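Local coordinates for protein FMN-dependent nitronate monooxygenase (Shewanella oneidensis, PDB 5LSM) that probably oxidises propionate 3-nitronate with molecular oxygen to 3-oxopropanoate, using a bound FMN cofactor, and so would detoxify the nitronate, at residues 48-59 with 116-127. Sequence-based numbering, arbitrary orientation.
Sequences LEALEAELTAIR and AQAEVLAKFKPE
Two neighbouring helices on the outside of the TIM barrel, 48-59 and 115-124, pack side by side and nearly parallel, their axes 10.1 Å apart at a crossing angle of -16°. Leu55 and Gln117 also touch strand 66-71 beneath them, which lies between strands 39-42 and 128-132 in the barrel. Phe124 is the main knob, set among Glu52, Leu55, Thr56 and Arg59. Leu55 CB sits over one face of its ring in a CH-pi contact, 3.7 Å from the ring centroid and almost on the normal, while Leu55 CD1 reaches both Phe124 CD2 and the CD2 methyl of Leu121. At the ring edge lies Thr56 OG1, 3.2 Å from Phe124 CZ. With OG1 beside its own backbone N (chi1 -71°), the Thr56 hydroxyl turns back to donate to Glu52 O, which also accepts from Thr56 N on the opposite face of the carbonyl plane. Farther toward the N-terminal ends, Val120 divides its branches: CG1 meets Leu51 CD2 at 3.8 Å, and CG2 meets Leu48 CD2. The extended side chain of Glu52 lies across both methyls. At the other end, the chain leaves the helix at Lys125, with positive phi, and Arg59, its chain bent at chi2, spans this exit. Its NH2 donates almost straight (172°) to Phe124 O, which lies in the guanidinium plane, and bridges Glu127 OE2 on the syn side at 3.1 Å. Glu127 OE1, which receives weak bonds from Arg59, also accepts from Ile66 N, tying the salt bridge to the start of strand 66-71. One water accepts from Arg59 NE at 2.7 Å and donates to Phe124 O at 3.0 Å, giving that carbonyl a second link to the guanidinium.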
# COMPACT_ATOMS: atom_id res chain seq x y z
N LEU A 48 9.00 -28.90 19.48
CA LEU A 48 8.05 -29.19 20.56
C LEU A 48 8.64 -28.91 21.94
O LEU A 48 7.95 -28.45 22.84
CB LEU A 48 7.56 -30.63 20.46
CG LEU A 48 6.66 -30.91 19.25
CD1 LEU A 48 6.42 -32.41 19.03
CD2 LEU A 48 5.33 -30.16 19.40
N GLU A 49 9.95 -29.09 22.08
CA GLU A 49 10.64 -28.81 23.33
C GLU A 49 10.70 -27.30 23.58
O GLU A 49 10.21 -26.81 24.60
CB GLU A 49 12.05 -29.42 23.32
CG GLU A 49 12.07 -30.89 22.89
CD GLU A 49 12.15 -31.08 21.37
OE1 GLU A 49 13.26 -30.95 20.80
OE2 GLU A 49 11.10 -31.34 20.74
N ALA A 50 11.25 -26.56 22.61
CA ALA A 50 11.28 -25.10 22.68
C ALA A 50 9.87 -24.55 22.95
O ALA A 50 9.70 -23.69 23.80
CB ALA A 50 11.84 -24.52 21.39
N LEU A 51 8.87 -25.10 22.26
CA LEU A 51 7.49 -24.63 22.39
C LEU A 51 7.01 -24.71 23.83
O LEU A 51 6.57 -23.71 24.40
CB LEU A 51 6.55 -25.45 21.47
CG LEU A 51 5.04 -25.18 21.58
CD1 LEU A 51 4.69 -23.73 21.28
CD2 LEU A 51 4.25 -26.12 20.68
N GLU A 52 7.11 -25.90 24.41
CA GLU A 52 6.68 -26.15 25.79
C GLU A 52 7.47 -25.30 26.81
O GLU A 52 6.91 -24.77 27.77
CB GLU A 52 6.83 -27.63 26.11
CG GLU A 52 6.03 -28.10 27.32
CD GLU A 52 5.90 -29.61 27.37
OE1 GLU A 52 5.39 -30.21 26.39
OE2 GLU A 52 6.33 -30.20 28.37
N ALA A 53 8.78 -25.21 26.60
CA ALA A 53 9.64 -24.37 27.44
C ALA A 53 9.13 -22.93 27.44
O ALA A 53 8.92 -22.33 28.48
CB ALA A 53 11.08 -24.40 26.92
N GLU A 54 8.90 -22.40 26.25
CA GLU A 54 8.63 -20.99 26.11
C GLU A 54 7.25 -20.64 26.68
O GLU A 54 7.08 -19.59 27.30
CB GLU A 54 8.78 -20.56 24.66
CG GLU A 54 9.24 -19.12 24.52
CD GLU A 54 10.68 -18.98 24.11
OE1 GLU A 54 11.42 -18.32 24.85
OE2 GLU A 54 11.04 -19.42 23.00
N LEU A 55 6.31 -21.58 26.59
CA LEU A 55 4.99 -21.38 27.18
C LEU A 55 5.04 -21.49 28.69
O LEU A 55 4.29 -20.82 29.38
CB LEU A 55 3.96 -22.38 26.62
CG LEU A 55 3.34 -21.99 25.28
CD1 LEU A 55 2.79 -23.20 24.56
CD2 LEU A 55 2.27 -20.92 25.45
N THR A 56 5.89 -22.40 29.18
CA THR A 56 6.09 -22.53 30.62
C THR A 56 6.72 -21.23 31.18
O THR A 56 6.22 -20.66 32.16
CB THR A 56 6.92 -23.80 30.96
OG1 THR A 56 6.12 -24.97 30.72
CG2 THR A 56 7.35 -23.81 32.43
N ALA A 57 7.73 -20.71 30.49
CA ALA A 57 8.32 -19.42 30.85
C ALA A 57 7.30 -18.27 30.84
O ALA A 57 7.33 -17.40 31.72
CB ALA A 57 9.50 -19.09 29.96
N ILE A 58 6.38 -18.26 29.89
CA ILE A 58 5.34 -17.22 29.89
C ILE A 58 4.43 -17.35 31.11
O ILE A 58 4.17 -16.36 31.80
CB ILE A 58 4.51 -17.24 28.59
CG1 ILE A 58 5.36 -16.69 27.43
CG2 ILE A 58 3.24 -16.40 28.75
CD1 ILE A 58 4.88 -17.13 26.05
N ARG A 59 4.03 -18.57 31.44
CA ARG A 59 3.00 -18.78 32.46
C ARG A 59 3.49 -18.55 33.88
O ARG A 59 2.69 -18.32 34.78
CB ARG A 59 2.36 -20.17 32.32
CG ARG A 59 1.42 -20.30 31.13
CD ARG A 59 0.29 -19.25 31.12
NE ARG A 59 -0.89 -19.76 30.41
CZ ARG A 59 -1.79 -19.02 29.76
NH1 ARG A 59 -1.68 -17.70 29.73
NH2 ARG A 59 -2.82 -19.61 29.16
N ALA A 116 0.62 -32.78 16.64
CA ALA A 116 1.80 -32.72 17.52
C ALA A 116 1.89 -31.44 18.33
O ALA A 116 2.22 -31.47 19.51
CB ALA A 116 3.06 -32.90 16.69
N GLN A 117 1.64 -30.30 17.69
CA GLN A 117 1.65 -29.02 18.41
C GLN A 117 0.41 -28.87 19.29
O GLN A 117 0.50 -28.39 20.41
CB GLN A 117 1.76 -27.83 17.45
CG GLN A 117 3.18 -27.57 16.98
CD GLN A 117 3.52 -28.25 15.68
OE1 GLN A 117 2.68 -28.90 15.06
NE2 GLN A 117 4.76 -28.10 15.25
N ALA A 118 -0.73 -29.31 18.77
CA ALA A 118 -1.96 -29.40 19.56
C ALA A 118 -1.75 -30.04 20.95
O ALA A 118 -2.29 -29.56 21.94
CB ALA A 118 -3.01 -30.17 18.79
N GLU A 119 -1.03 -31.15 20.99
CA GLU A 119 -0.92 -31.91 22.24
C GLU A 119 -0.23 -31.07 23.31
O GLU A 119 -0.68 -31.04 24.45
CB GLU A 119 -0.19 -33.24 22.02
N VAL A 120 0.81 -30.33 22.91
CA VAL A 120 1.49 -29.37 23.80
C VAL A 120 0.61 -28.17 24.19
O VAL A 120 0.54 -27.81 25.36
CB VAL A 120 2.78 -28.82 23.14
CG1 VAL A 120 3.45 -27.80 24.05
CG2 VAL A 120 3.74 -29.96 22.83
N LEU A 121 -0.07 -27.56 23.23
CA LEU A 121 -0.94 -26.43 23.51
C LEU A 121 -2.03 -26.80 24.51
O LEU A 121 -2.47 -25.97 25.31
CB LEU A 121 -1.59 -25.91 22.23
CG LEU A 121 -0.86 -24.86 21.39
CD1 LEU A 121 -1.84 -24.18 20.44
CD2 LEU A 121 -0.16 -23.83 22.27
N ALA A 122 -2.50 -28.03 24.43
CA ALA A 122 -3.67 -28.43 25.21
C ALA A 122 -3.40 -28.29 26.71
O ALA A 122 -4.31 -28.02 27.47
CB ALA A 122 -4.05 -29.86 24.88
N LYS A 123 -2.14 -28.49 27.12
CA LYS A 123 -1.74 -28.32 28.52
C LYS A 123 -1.88 -26.87 29.00
O LYS A 123 -2.27 -26.62 30.14
CB LYS A 123 -0.30 -28.80 28.74
N PHE A 124 -1.61 -25.91 28.12
CA PHE A 124 -1.58 -24.49 28.51
C PHE A 124 -2.87 -23.74 28.23
O PHE A 124 -3.20 -22.81 28.96
CB PHE A 124 -0.39 -23.79 27.84
CG PHE A 124 0.94 -24.31 28.27
CD1 PHE A 124 1.48 -23.95 29.50
CD2 PHE A 124 1.59 -25.28 27.53
CE1 PHE A 124 2.66 -24.50 29.95
CE2 PHE A 124 2.80 -25.81 27.95
CZ PHE A 124 3.33 -25.42 29.17
N LYS A 125 -3.59 -24.11 27.17
CA LYS A 125 -4.90 -23.51 26.83
C LYS A 125 -4.86 -21.99 26.63
O LYS A 125 -5.41 -21.24 27.42
CB LYS A 125 -5.96 -23.86 27.87
CG LYS A 125 -6.38 -25.32 27.81
CD LYS A 125 -7.74 -25.53 28.43
CE LYS A 125 -7.78 -25.04 29.88
NZ LYS A 125 -8.87 -25.71 30.63
N PRO A 126 -4.22 -21.55 25.53
CA PRO A 126 -4.00 -20.15 25.20
C PRO A 126 -5.29 -19.39 25.01
O PRO A 126 -6.19 -19.86 24.34
CB PRO A 126 -3.25 -20.21 23.88
CG PRO A 126 -2.56 -21.51 23.90
CD PRO A 126 -3.51 -22.44 24.60
N GLU A 127 -5.32 -18.16 25.48
CA GLU A 127 -6.48 -17.31 25.33
C GLU A 127 -6.75 -17.05 23.86
O GLU A 127 -7.88 -17.12 23.38
CB GLU A 127 -6.29 -16.01 26.11
CG GLU A 127 -6.27 -16.19 27.63
CD GLU A 127 -5.04 -16.95 28.15
OE1 GLU A 127 -3.97 -16.92 27.48
OE2 GLU A 127 -5.13 -17.56 29.23
O HOH W 1 -1.46 -22.21 31.34